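Local coordinates for TRAP dicarboxylate ABC transporter, substrate-binding protein (Roseobacter denitrificans, PDB 4OVQ) that binds beta-D-glucuronate as the periplasmic substrate-binding protein of a TRAP-type transporter, probably handing it on for uptake, at residues A[60-63]-A[64-68]; A[75-79]-A[80-84]; A[87-90]-A[91-94]; A[186-190]-A[191-195]; A[194-198]-A[199-203]. All coordinates share one frame; numbering follows the deposited sequence.

Interaction 1 of 5, residues A[60-63]-A[64-68]; sequences QMFH and GGTLG
H63 and T66 mark the two ends of a type I' beta turn that carries the chain off strand 58-62, and a type I turn from G65 to G68 follows directly. The middle of the first turn is G64 and G65, both at positive phi, which glycine takes easily; a CB on G64 would in addition run into the carbonyl oxygen of H63. The closing bond from T66 N to H63 O is nearly straight but long, 3.5 Å, and so weak, whereas G68 N reaches G65 O at 2.9 Å. Two waters help to bridge the bend: one donates to F62 O at 2.7 Å and accepts from L67 N, the other donates to H63 O and pairs with T66 OG1 at 2.9 Å.

Among the side chains, L67 crosses F62 at a slant. Its CG comes to 3.7 Å from F62 CB, CD1 runs beside CB and the near ring carbons, and CD2 lies over one face of the ring. T66 OG1 stands at the ring edge, near its plane. With T66 chi1 at 67°, its CG2 falls beside H63 O, 3.4 Å away.

The H63 imidazole swings off to D43 and N30, resting on helix 37-52. F62 bonds through its backbone to G28 and N30 alongside strand 25-29, the partner of this outermost strand, while L67 packs on R27 and W29.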
loop_
_atom_site.group_PDB
_atom_site.type_symbol
_atom_site.label_atom_id
_atom_site.label_comp_id
_atom_site.label_asym_id
_atom_site.label_seq_id
_atom_site.Cartn_x
_atom_site.Cartn_y
_atom_site.Cartn_z
ATOM N N GLN A 60 -5.838 -18.457 -10.381
ATOM C CA GLN A 60 -4.992 -17.940 -11.426
ATOM C C GLN A 60 -4.688 -16.446 -11.199
ATOM O O GLN A 60 -5.604 -15.598 -11.226
ATOM C CB GLN A 60 -5.689 -18.132 -12.788
ATOM C CG GLN A 60 -4.831 -17.795 -13.999
ATOM C CD GLN A 60 -5.509 -18.185 -15.302
ATOM O OE1 GLN A 60 -6.573 -18.806 -15.292
ATOM N NE2 GLN A 60 -4.900 -17.822 -16.425
HETATM N N MSE A 61 -3.411 -16.139 -10.987
HETATM C CA MSE A 61 -2.968 -14.757 -10.844
HETATM C C MSE A 61 -2.732 -14.057 -12.178
HETATM O O MSE A 61 -2.197 -14.644 -13.116
HETATM C CB MSE A 61 -1.678 -14.687 -10.039
HETATM C CG MSE A 61 -1.805 -15.146 -8.570
HETATM SE SE MSE A 61 -3.115 -14.155 -7.524
HETATM C CE MSE A 61 -2.464 -12.354 -7.967
ATOM N N PHE A 62 -3.151 -12.798 -12.223
ATOM C CA PHE A 62 -2.764 -11.872 -13.262
ATOM C C PHE A 62 -1.930 -10.783 -12.605
ATOM O O PHE A 62 -2.486 -9.858 -11.957
ATOM C CB PHE A 62 -4.025 -11.310 -13.925
ATOM C CG PHE A 62 -4.857 -12.362 -14.601
ATOM C CD1 PHE A 62 -5.664 -13.201 -13.863
ATOM C CD2 PHE A 62 -4.813 -12.531 -15.976
ATOM C CE1 PHE A 62 -6.417 -14.186 -14.461
ATOM C CE2 PHE A 62 -5.564 -13.512 -16.583
ATOM C CZ PHE A 62 -6.365 -14.343 -15.825
ATOM N N HIS A 63 -0.617 -10.921 -12.703
ATOM C CA HIS A 63 0.340 -9.971 -12.175
ATOM C C HIS A 63 0.505 -8.780 -13.133
ATOM O O HIS A 63 -0.105 -8.737 -14.195
ATOM C CB HIS A 63 1.686 -10.650 -11.975
ATOM C CG HIS A 63 1.622 -11.846 -11.069
ATOM N ND1 HIS A 63 1.141 -11.781 -9.781
ATOM C CD2 HIS A 63 2.009 -13.126 -11.258
ATOM C CE1 HIS A 63 1.203 -12.977 -9.222
ATOM N NE2 HIS A 63 1.745 -13.807 -10.095
ATOM N N GLY A 64 1.365 -7.840 -12.750
ATOM C CA GLY A 64 1.664 -6.710 -13.614
ATOM C C GLY A 64 0.488 -5.806 -13.920
ATOM O O GLY A 64 0.571 -5.034 -14.877
ATOM N N GLY A 65 -0.609 -5.864 -13.157
ATOM C CA GLY A 65 -1.708 -4.938 -13.377
ATOM C C GLY A 65 -2.448 -5.093 -14.700
ATOM O O GLY A 65 -3.196 -4.204 -15.118
ATOM N N THR A 66 -2.259 -6.239 -15.350
ATOM C CA THR A 66 -2.795 -6.418 -16.706
ATOM C C THR A 66 -4.330 -6.463 -16.681
ATOM O O THR A 66 -4.983 -6.234 -17.700
ATOM C CB THR A 66 -2.180 -7.660 -17.415
ATOM O OG1 THR A 66 -2.618 -8.842 -16.757
ATOM C CG2 THR A 66 -0.613 -7.588 -17.404
ATOM N N LEU A 67 -4.926 -6.660 -15.503
ATOM C CA LEU A 67 -6.380 -6.607 -15.393
ATOM C C LEU A 67 -6.957 -5.195 -15.111
ATOM O O LEU A 67 -8.172 -4.959 -15.225
ATOM C CB LEU A 67 -6.877 -7.561 -14.307
ATOM C CG LEU A 67 -6.810 -9.044 -14.675
ATOM C CD1 LEU A 67 -7.469 -9.868 -13.577
ATOM C CD2 LEU A 67 -7.434 -9.331 -16.039
ATOM N N GLY A 68 -6.093 -4.255 -14.776
ATOM C CA GLY A 68 -6.543 -2.885 -14.640
ATOM C C GLY A 68 -5.935 -2.144 -13.466
ATOM O O GLY A 68 -5.062 -2.642 -12.754
HETATM O O HOH W 1 -3.509 -7.442 -12.737
HETATM O O HOH W 2 -0.522 -10.670 -16.058
#

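Interaction 2 of 5, residues A[75-79]-A[80-84]; sequences EQVRA and GALEI
With CG1 of V77 anti to the backbone N (chi1 171°), its other methyl, CG2, is left beside that nitrogen and meets L82, coming 3.9 Å from L82 CB. Q76 CB already lies beside L82, and the first torsion (-66°) with an extended chain beyond CG carries OE1 to 3.8 Å from L82 CD2. L82 CB is thus touched by the two consecutive helix residues, each crossing it at a slant.

This is the C-terminal end of helix 70-79, finished by a Schellman motif. G80 has positive phi, and a CB there would be jammed against A79 O. Q76 O accepts from L82 N at 3.2 Å and more weakly from A81 N, while V77 O accepts from G80 N at 3.1 Å. V77 O has a further partner in N239 ND2. The chain then doubles back alongside the helix, and L82 O, buried with no hydrogen-bond donor in the model, faces V77 CA in an almost linear CA-H...O contact of 3.3 Å. Cutting V77 back to alanine removes both methyls and would probably leave a gap beside L82 CB, where CG2 packs, and along the L82 and E83 carbonyls, where CG1 lies. Beyond the turn, I84 starts the next strand of the beta-alpha-beta crossover and bonds to R27 and W29 of the neighbouring strand.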
loop_
_atom_site.group_PDB
_atom_site.type_symbol
_atom_site.label_atom_id
_atom_site.label_comp_id
_atom_site.label_asym_id
_atom_site.label_seq_id
_atom_site.Cartn_x
_atom_site.Cartn_y
_atom_site.Cartn_z
ATOM N N GLU A 75 -12.952 -2.443 -7.138
ATOM C CA GLU A 75 -14.358 -2.538 -7.481
ATOM C C GLU A 75 -14.736 -3.924 -8.023
ATOM O O GLU A 75 -15.837 -4.447 -7.740
ATOM C CB GLU A 75 -14.733 -1.432 -8.483
ATOM C CG GLU A 75 -16.237 -1.297 -8.688
ATOM C CD GLU A 75 -16.985 -1.376 -7.359
ATOM O OE1 GLU A 75 -16.758 -0.499 -6.500
ATOM O OE2 GLU A 75 -17.760 -2.350 -7.158
ATOM N N GLN A 76 -13.869 -4.533 -8.831
ATOM C CA GLN A 76 -14.174 -5.866 -9.371
ATOM C C GLN A 76 -14.277 -6.907 -8.245
ATOM O O GLN A 76 -15.142 -7.770 -8.273
ATOM C CB GLN A 76 -13.133 -6.307 -10.407
ATOM C CG GLN A 76 -13.101 -5.497 -11.673
ATOM C CD GLN A 76 -11.978 -5.950 -12.611
ATOM O OE1 GLN A 76 -11.850 -7.131 -12.923
ATOM N NE2 GLN A 76 -11.156 -5.007 -13.034
ATOM N N VAL A 77 -13.389 -6.835 -7.257
ATOM C CA VAL A 77 -13.452 -7.778 -6.139
ATOM C C VAL A 77 -14.732 -7.537 -5.334
ATOM O O VAL A 77 -15.461 -8.472 -5.020
ATOM C CB VAL A 77 -12.169 -7.728 -5.267
ATOM C CG1 VAL A 77 -12.322 -8.530 -4.023
ATOM C CG2 VAL A 77 -11.019 -8.340 -6.064
ATOM N N ARG A 78 -15.042 -6.284 -5.070
ATOM C CA ARG A 78 -16.240 -5.970 -4.281
ATOM C C ARG A 78 -17.500 -6.483 -5.007
ATOM O O ARG A 78 -18.404 -7.061 -4.398
ATOM C CB ARG A 78 -16.328 -4.465 -4.082
ATOM C CG ARG A 78 -17.393 -4.077 -3.109
ATOM C CD ARG A 78 -17.430 -2.585 -2.870
ATOM N NE ARG A 78 -18.387 -2.278 -1.807
ATOM C CZ ARG A 78 -19.238 -1.257 -1.804
ATOM N NH1 ARG A 78 -19.286 -0.410 -2.832
ATOM N NH2 ARG A 78 -20.062 -1.094 -0.769
ATOM N N ALA A 79 -17.520 -6.323 -6.323
ATOM C CA ALA A 79 -18.663 -6.721 -7.147
ATOM C C ALA A 79 -18.728 -8.221 -7.446
ATOM O O ALA A 79 -19.710 -8.726 -8.029
ATOM C CB ALA A 79 -18.631 -5.929 -8.450
ATOM N N GLY A 80 -17.681 -8.954 -7.091
ATOM C CA GLY A 80 -17.624 -10.370 -7.372
ATOM C C GLY A 80 -17.223 -10.780 -8.773
ATOM O O GLY A 80 -17.311 -11.957 -9.121
ATOM N N ALA A 81 -16.750 -9.824 -9.565
ATOM C CA ALA A 81 -16.215 -10.121 -10.882
ATOM C C ALA A 81 -14.799 -10.725 -10.821
ATOM O O ALA A 81 -14.353 -11.396 -11.763
ATOM C CB ALA A 81 -16.213 -8.859 -11.698
ATOM N N LEU A 82 -14.133 -10.507 -9.690
ATOM C CA LEU A 82 -12.809 -11.059 -9.402
ATOM C C LEU A 82 -12.870 -11.560 -7.982
ATOM O O LEU A 82 -13.463 -10.925 -7.131
ATOM C CB LEU A 82 -11.807 -9.923 -9.488
ATOM C CG LEU A 82 -10.404 -10.098 -10.024
ATOM C CD1 LEU A 82 -10.429 -10.842 -11.351
ATOM C CD2 LEU A 82 -9.798 -8.699 -10.165
ATOM N N GLU A 83 -12.259 -12.692 -7.688
ATOM C CA GLU A 83 -12.344 -13.221 -6.335
ATOM C C GLU A 83 -11.278 -12.647 -5.388
ATOM O O GLU A 83 -11.541 -12.472 -4.206
ATOM C CB GLU A 83 -12.198 -14.754 -6.358
ATOM C CG GLU A 83 -13.340 -15.479 -7.118
ATOM C CD GLU A 83 -13.244 -15.422 -8.656
ATOM O OE1 GLU A 83 -12.248 -14.973 -9.252
ATOM O OE2 GLU A 83 -14.241 -15.831 -9.292
ATOM N N ILE A 84 -10.084 -12.405 -5.913
ATOM C CA ILE A 84 -8.918 -12.164 -5.070
ATOM C C ILE A 84 -8.160 -10.944 -5.540
ATOM O O ILE A 84 -8.005 -10.723 -6.750
ATOM C CB ILE A 84 -7.962 -13.401 -5.099
ATOM C CG1 ILE A 84 -8.624 -14.612 -4.432
ATOM C CG2 ILE A 84 -6.639 -13.061 -4.467
ATOM C CD1 ILE A 84 -8.773 -14.531 -2.930
#

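Interaction 3 of 5, residues A[87-90]-A[91-94]; sequences FNLG and PIGP
G93 N donates to G90 O at 3.2 Å, and both G93 N and I92 N make weaker, bent bonds to L89 O; these loosely bonded turns form the short helix 89-92. N88 caps its start. With chi1 at -171°, its OD1 takes the G90 N-H at 2.9 Å, the donor lying some 40° out of the amide plane. G90 has to be small here, because a CB would clash with OD1.

Apolar packing centres on I92, whose CD1 reaches F87 CB at 3.8 Å and lies a little farther from L89 CD1. A separate van der Waals contact involves the capping oxygen: P91 meets N88 at about a right angle, its CD set 3.6 Å from N88 OD1.

The capping amide also belongs to the glucuronate pocket: N88 touches the sugar, and its ND2 bonds to E234, which also binds the sugar. Around this buried bend F87 packs on helix 70-79 and on C237 of strand 234-239, whereas L89 and I92 lean on helix 121-132.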
loop_
_atom_site.group_PDB
_atom_site.type_symbol
_atom_site.label_atom_id
_atom_site.label_comp_id
_atom_site.label_asym_id
_atom_site.label_seq_id
_atom_site.Cartn_x
_atom_site.Cartn_y
_atom_site.Cartn_z
ATOM N N PHE A 87 -4.199 -5.988 -2.452
ATOM C CA PHE A 87 -4.452 -4.570 -2.485
ATOM C C PHE A 87 -3.661 -3.817 -1.393
ATOM O O PHE A 87 -3.693 -4.160 -0.196
ATOM C CB PHE A 87 -5.951 -4.265 -2.322
ATOM C CG PHE A 87 -6.809 -4.810 -3.409
ATOM C CD1 PHE A 87 -6.396 -4.753 -4.726
ATOM C CD2 PHE A 87 -8.042 -5.368 -3.092
ATOM C CE1 PHE A 87 -7.193 -5.264 -5.740
ATOM C CE2 PHE A 87 -8.859 -5.874 -4.079
ATOM C CZ PHE A 87 -8.437 -5.816 -5.399
ATOM N N ASN A 88 -3.005 -2.745 -1.821
ATOM C CA ASN A 88 -2.522 -1.731 -0.880
ATOM C C ASN A 88 -3.725 -1.054 -0.224
ATOM O O ASN A 88 -4.735 -0.801 -0.889
ATOM C CB ASN A 88 -1.763 -0.695 -1.676
ATOM C CG ASN A 88 -1.007 0.311 -0.819
ATOM O OD1 ASN A 88 -1.512 1.415 -0.550
ATOM N ND2 ASN A 88 0.233 -0.009 -0.479
ATOM N N LEU A 89 -3.655 -0.745 1.063
ATOM C CA LEU A 89 -4.823 -0.125 1.715
ATOM C C LEU A 89 -5.083 1.322 1.312
ATOM O O LEU A 89 -6.171 1.829 1.534
ATOM C CB LEU A 89 -4.764 -0.276 3.238
ATOM C CG LEU A 89 -5.630 -1.447 3.706
ATOM C CD1 LEU A 89 -5.127 -2.782 3.220
ATOM C CD2 LEU A 89 -5.775 -1.438 5.237
ATOM N N GLY A 90 -4.096 1.975 0.697
ATOM C CA GLY A 90 -4.257 3.349 0.237
ATOM C C GLY A 90 -5.500 3.591 -0.592
ATOM O O GLY A 90 -6.352 4.404 -0.258
ATOM N N PRO A 91 -5.641 2.872 -1.694
ATOM C CA PRO A 91 -6.836 3.016 -2.550
ATOM C C PRO A 91 -8.109 2.377 -1.984
ATOM O O PRO A 91 -9.198 2.629 -2.511
ATOM C CB PRO A 91 -6.401 2.356 -3.864
ATOM C CG PRO A 91 -4.894 2.243 -3.771
ATOM C CD PRO A 91 -4.608 2.051 -2.332
ATOM N N ILE A 92 -7.974 1.580 -0.923
ATOM C CA ILE A 92 -9.155 1.082 -0.187
ATOM C C ILE A 92 -9.775 2.149 0.728
ATOM O O ILE A 92 -11.000 2.130 1.002
ATOM C CB ILE A 92 -8.833 -0.193 0.617
ATOM C CG1 ILE A 92 -8.442 -1.326 -0.353
ATOM C CG2 ILE A 92 -10.008 -0.578 1.524
ATOM C CD1 ILE A 92 -8.076 -2.573 0.297
ATOM N N GLY A 93 -8.984 3.132 1.129
ATOM C CA GLY A 93 -9.438 4.099 2.119
ATOM C C GLY A 93 -10.677 4.862 1.711
ATOM O O GLY A 93 -11.548 5.074 2.550
ATOM N N PRO A 94 -10.755 5.279 0.446
ATOM C CA PRO A 94 -11.951 6.063 0.079
ATOM C C PRO A 94 -13.239 5.233 0.173
ATOM O O PRO A 94 -14.305 5.822 0.367
ATOM C CB PRO A 94 -11.661 6.473 -1.355
ATOM C CG PRO A 94 -10.102 6.572 -1.400
ATOM C CD PRO A 94 -9.695 5.352 -0.584
#

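Interaction 4 of 5, residues A[186-190]-A[191-195]; sequences SPMAF and AEVYQ. With BDP (beta-D-glucopyranuronic acid), chain C.
F190, whose carbonyl oxygen accepts from V193 N at 3.2 Å, lays one ring face against the bound glucuronate. Sugar C5 sits 3.6 Å above the ring, over its centre, and the carboxylate carbon C6 comes within 3.3 Å of F190 CD1. An aromatic face set against the C-H side of a sugar is familiar from carbohydrate-binding proteins. An alanine here is likely to leave C5 and C6 without the flat surface they rest on. CG lies opposite the backbone N (chi1 -167°), which sets the ring beside the carboxylate end of the sugar.

Behind it the chain turns from strand 184-187 into helix 193-199, and A189 O takes the E192 N-H at 3.0 Å. A water links A189 N to E192 OE1, and another joins F190 O to Y194 N. M188, modelled as selenomethionine, crosses E192 at about a right angle, with SE 3.8 Å from E192 O. M188 O holds R167 NE, so this loop probably helps to place the guanidinium group whose NH1 binds the sugar; V193 packs on R167 too.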
loop_
_atom_site.group_PDB
_atom_site.type_symbol
_atom_site.label_atom_id
_atom_site.label_comp_id
_atom_site.label_asym_id
_atom_site.label_seq_id
_atom_site.Cartn_x
_atom_site.Cartn_y
_atom_site.Cartn_z
ATOM N N SER A 186 -1.086 15.267 -7.833
ATOM C CA SER A 186 -1.618 14.723 -9.056
ATOM C C SER A 186 -1.969 13.268 -8.844
ATOM O O SER A 186 -1.112 12.388 -8.923
ATOM C CB SER A 186 -0.597 14.863 -10.155
ATOM O OG SER A 186 -1.174 14.448 -11.352
ATOM N N PRO A 187 -3.231 12.997 -8.533
ATOM C CA PRO A 187 -3.601 11.592 -8.404
ATOM C C PRO A 187 -3.575 10.913 -9.759
ATOM O O PRO A 187 -4.122 11.429 -10.741
ATOM C CB PRO A 187 -5.035 11.627 -7.881
ATOM C CG PRO A 187 -5.249 13.045 -7.406
ATOM C CD PRO A 187 -4.347 13.902 -8.221
HETATM N N MSE A 188 -2.966 9.734 -9.809
HETATM C CA MSE A 188 -2.749 9.091 -11.086
HETATM C C MSE A 188 -2.503 7.615 -10.864
HETATM O O MSE A 188 -1.884 7.205 -9.878
HETATM C CB MSE A 188 -1.502 9.738 -11.722
HETATM C CG MSE A 188 -1.127 9.224 -13.035
HETATM SE SE MSE A 188 0.563 10.008 -13.678
HETATM C CE MSE A 188 0.258 11.752 -13.411
ATOM N N ALA A 189 -2.953 6.809 -11.816
ATOM C CA ALA A 189 -2.706 5.386 -11.818
ATOM C C ALA A 189 -1.207 5.092 -11.788
ATOM O O ALA A 189 -0.445 5.718 -12.496
ATOM C CB ALA A 189 -3.341 4.776 -13.052
ATOM N N PHE A 190 -0.817 4.098 -11.011
ATOM C CA PHE A 190 0.565 3.705 -10.843
ATOM C C PHE A 190 1.241 3.443 -12.176
ATOM O O PHE A 190 2.396 3.800 -12.357
ATOM C CB PHE A 190 0.584 2.451 -9.968
ATOM C CG PHE A 190 1.927 2.065 -9.419
ATOM C CD1 PHE A 190 2.792 2.994 -8.881
ATOM C CD2 PHE A 190 2.302 0.718 -9.424
ATOM C CE1 PHE A 190 4.022 2.559 -8.316
ATOM C CE2 PHE A 190 3.524 0.314 -8.880
ATOM C CZ PHE A 190 4.356 1.236 -8.355
ATOM N N ALA A 191 0.515 2.799 -13.094
ATOM C CA ALA A 191 1.070 2.382 -14.375
ATOM C C ALA A 191 1.556 3.580 -15.199
ATOM O O ALA A 191 2.485 3.422 -16.008
ATOM C CB ALA A 191 0.022 1.599 -15.176
ATOM N N GLU A 192 0.947 4.736 -14.970
ATOM C CA GLU A 192 1.166 5.925 -15.816
ATOM C C GLU A 192 2.266 6.840 -15.264
ATOM O O GLU A 192 2.689 7.795 -15.901
ATOM C CB GLU A 192 -0.137 6.676 -15.984
ATOM C CG GLU A 192 -1.054 5.925 -16.904
ATOM C CD GLU A 192 -2.265 6.698 -17.274
ATOM O OE1 GLU A 192 -2.692 7.511 -16.435
ATOM O OE2 GLU A 192 -2.809 6.482 -18.395
ATOM N N VAL A 193 2.776 6.500 -14.094
ATOM C CA VAL A 193 3.758 7.359 -13.421
ATOM C C VAL A 193 5.126 7.481 -14.167
ATOM O O VAL A 193 5.678 8.578 -14.259
ATOM C CB VAL A 193 3.952 6.930 -11.966
ATOM C CG1 VAL A 193 4.989 7.856 -11.291
ATOM C CG2 VAL A 193 2.594 6.943 -11.228
ATOM N N TYR A 194 5.672 6.388 -14.695
ATOM C CA TYR A 194 6.937 6.433 -15.412
ATOM C C TYR A 194 6.910 7.440 -16.559
ATOM O O TYR A 194 7.788 8.296 -16.647
ATOM C CB TYR A 194 7.236 5.049 -15.941
ATOM C CG TYR A 194 8.553 4.935 -16.678
ATOM C CD1 TYR A 194 9.718 4.644 -15.998
ATOM C CD2 TYR A 194 8.618 5.105 -18.058
ATOM C CE1 TYR A 194 10.930 4.511 -16.652
ATOM C CE2 TYR A 194 9.856 4.982 -18.752
ATOM C CZ TYR A 194 10.994 4.690 -18.025
ATOM O OH TYR A 194 12.214 4.552 -18.657
ATOM N N GLN A 195 5.904 7.348 -17.430
ATOM C CA GLN A 195 5.801 8.286 -18.536
ATOM C C GLN A 195 5.656 9.724 -18.028
ATOM O O GLN A 195 6.246 10.639 -18.590
ATOM C CB GLN A 195 4.631 7.871 -19.441
ATOM C CG GLN A 195 4.345 8.822 -20.596
ATOM C CD GLN A 195 5.398 8.760 -21.661
ATOM O OE1 GLN A 195 6.280 7.916 -21.623
ATOM N NE2 GLN A 195 5.324 9.675 -22.616
HETATM C C1 BDP C . 2.995 0.428 -4.111
HETATM C C2 BDP C . 1.880 -0.534 -3.790
HETATM C C3 BDP C . 1.063 -0.667 -5.000
HETATM C C4 BDP C . 0.516 0.661 -5.405
HETATM C C5 BDP C . 1.640 1.645 -5.634
HETATM C C6 BDP C . 1.143 3.052 -6.003
HETATM O O2 BDP C . 2.537 -1.815 -3.505
HETATM O O3 BDP C . -0.096 -1.482 -4.587
HETATM O O4 BDP C . -0.299 0.516 -6.644
HETATM O O5 BDP C . 2.473 1.747 -4.487
HETATM O O6A BDP C . 0.102 3.168 -6.715
HETATM O O1 BDP C . 3.842 0.665 -3.025
HETATM O O6B BDP C . 1.928 3.977 -5.679
HETATM O O HOH W 3 -4.312 7.951 -14.187
HETATM O O HOH W 4 4.858 3.736 -13.504
#

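Interaction 5 of 5, residues A[194-198]-A[199-203]; sequences YQALK and TGVVD
V202 CG2 is the main bump here, and it sits in the notch between two side chains of the helix end: A196 CB is 3.7 Å away and L197 CD2 3.8 Å. The V202 chi1 of -65° puts this methyl between its backbone N and carbonyl carbon and so aims it at the notch. A196, having only a methyl, leaves room for the chain to come in close, and V201 CB covers the other part of that methyl at 4.1 Å. L197 reaches over from further round the helix, crossing V202 at a slant, and its CD2 also lies near D203 O.

On the solvent side Q195 bends at chi2 (72°), which brings its NE2 down to 3.3 Å from T199 CG2. The T199 hydroxyl faces back to the helix, OG1 lying 3.1 Å from Q195 O.

The backbone keeps these shapes in register. Q195 O accepts from T199 N at 2.9 Å, and A196 O from V202 N at 3.3 Å, an almost straight bond (169°). G200 N gives L197 O only a weak bond. Positive phi at G200, where a CB would collide with T199 O, lets the chain fold back along the helix. This is a glycine-terminated helix end, and it sends the chain through D203, salt-bridged to K165, toward strand 204-207, which carries N207 of the glucuronate site.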
loop_
_atom_site.group_PDB
_atom_site.type_symbol
_atom_site.label_atom_id
_atom_site.label_comp_id
_atom_site.label_asym_id
_atom_site.label_seq_id
_atom_site.Cartn_x
_atom_site.Cartn_y
_atom_site.Cartn_z
ATOM N N TYR A 194 5.672 6.388 -14.695
ATOM C CA TYR A 194 6.937 6.433 -15.412
ATOM C C TYR A 194 6.910 7.440 -16.559
ATOM O O TYR A 194 7.788 8.296 -16.647
ATOM C CB TYR A 194 7.236 5.049 -15.941
ATOM C CG TYR A 194 8.553 4.935 -16.678
ATOM C CD1 TYR A 194 9.718 4.644 -15.998
ATOM C CD2 TYR A 194 8.618 5.105 -18.058
ATOM C CE1 TYR A 194 10.930 4.511 -16.652
ATOM C CE2 TYR A 194 9.856 4.982 -18.752
ATOM C CZ TYR A 194 10.994 4.690 -18.025
ATOM O OH TYR A 194 12.214 4.552 -18.657
ATOM N N GLN A 195 5.904 7.348 -17.430
ATOM C CA GLN A 195 5.801 8.286 -18.536
ATOM C C GLN A 195 5.656 9.724 -18.028
ATOM O O GLN A 195 6.246 10.639 -18.590
ATOM C CB GLN A 195 4.631 7.871 -19.441
ATOM C CG GLN A 195 4.345 8.822 -20.596
ATOM C CD GLN A 195 5.398 8.760 -21.661
ATOM O OE1 GLN A 195 6.280 7.916 -21.623
ATOM N NE2 GLN A 195 5.324 9.675 -22.616
ATOM N N ALA A 196 4.865 9.923 -16.983
ATOM C CA ALA A 196 4.601 11.254 -16.489
ATOM C C ALA A 196 5.870 11.886 -15.950
ATOM O O ALA A 196 6.067 13.081 -16.119
ATOM C CB ALA A 196 3.497 11.234 -15.420
ATOM N N LEU A 197 6.711 11.111 -15.267
ATOM C CA LEU A 197 7.992 11.612 -14.784
ATOM C C LEU A 197 8.935 11.901 -15.950
ATOM O O LEU A 197 9.647 12.917 -15.943
ATOM C CB LEU A 197 8.628 10.586 -13.859
ATOM C CG LEU A 197 8.004 10.376 -12.486
ATOM C CD1 LEU A 197 8.583 9.120 -11.805
ATOM C CD2 LEU A 197 8.253 11.632 -11.649
ATOM N N LYS A 198 8.944 10.994 -16.935
ATOM C CA LYS A 198 9.751 11.128 -18.146
ATOM C C LYS A 198 9.489 12.446 -18.874
ATOM O O LYS A 198 10.430 13.167 -19.249
ATOM C CB LYS A 198 9.477 9.946 -19.080
ATOM C CG LYS A 198 10.351 9.927 -20.310
ATOM C CD LYS A 198 9.962 8.799 -21.253
ATOM C CE LYS A 198 10.984 8.607 -22.363
ATOM N NZ LYS A 198 12.230 7.999 -21.835
ATOM N N THR A 199 8.216 12.768 -19.082
ATOM C CA THR A 199 7.829 13.948 -19.853
ATOM C C THR A 199 7.668 15.226 -19.015
ATOM O O THR A 199 7.505 16.311 -19.552
ATOM C CB THR A 199 6.501 13.715 -20.541
ATOM O OG1 THR A 199 5.479 13.512 -19.546
ATOM C CG2 THR A 199 6.584 12.521 -21.448
ATOM N N GLY A 200 7.760 15.106 -17.693
ATOM C CA GLY A 200 7.630 16.280 -16.842
ATOM C C GLY A 200 6.203 16.688 -16.511
ATOM O O GLY A 200 5.988 17.802 -15.968
ATOM N N VAL A 201 5.224 15.839 -16.842
ATOM C CA VAL A 201 3.847 16.057 -16.427
ATOM C C VAL A 201 3.728 16.075 -14.898
ATOM O O VAL A 201 2.914 16.834 -14.356
ATOM C CB VAL A 201 2.909 15.006 -17.041
ATOM C CG1 VAL A 201 1.544 15.029 -16.382
ATOM C CG2 VAL A 201 2.790 15.231 -18.552
ATOM N N VAL A 202 4.536 15.259 -14.215
ATOM C CA VAL A 202 4.730 15.435 -12.776
ATOM C C VAL A 202 6.218 15.580 -12.532
ATOM O O VAL A 202 7.025 15.174 -13.354
ATOM C CB VAL A 202 4.132 14.268 -11.919
ATOM C CG1 VAL A 202 2.617 14.232 -12.053
ATOM C CG2 VAL A 202 4.707 12.907 -12.304
ATOM N N ASP A 203 6.577 16.206 -11.421
ATOM C CA ASP A 203 7.969 16.388 -11.053
ATOM C C ASP A 203 8.491 15.233 -10.211
ATOM O O ASP A 203 9.676 14.947 -10.216
ATOM C CB ASP A 203 8.122 17.667 -10.225
ATOM C CG ASP A 203 7.738 18.931 -11.000
ATOM O OD1 ASP A 203 8.057 19.051 -12.220
ATOM O OD2 ASP A 203 7.089 19.831 -10.410
HETATM O O HOH W 5 9.768 14.726 -13.836
#

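How the interactions relate
Interactions 1, 2 and 3 follow one another along the beta-alpha-beta crossover from strand 58-62 through helix 70-79 to strand 84-88, and interaction 2 touches both of the others: L67 CD1 meets L82 CD1 at 3.8 Å, and V77 CG2 meets F87 CZ at 3.7 Å. Interactions 4 and 5 form a second group on helix 193-199, sharing Y194 and Q195, with M188 SE 3.6 Å from A196 CB. The groups do not touch; interactions 3 and 4 have centres about 16 Å apart and nearest atoms about 8 Å apart, yet each brings a residue, N88 or F190, to the same glucuronate. Interactions 2 and 5 close helix 70-79, which precedes the strand bearing N88, and helix 193-199, which follows F190.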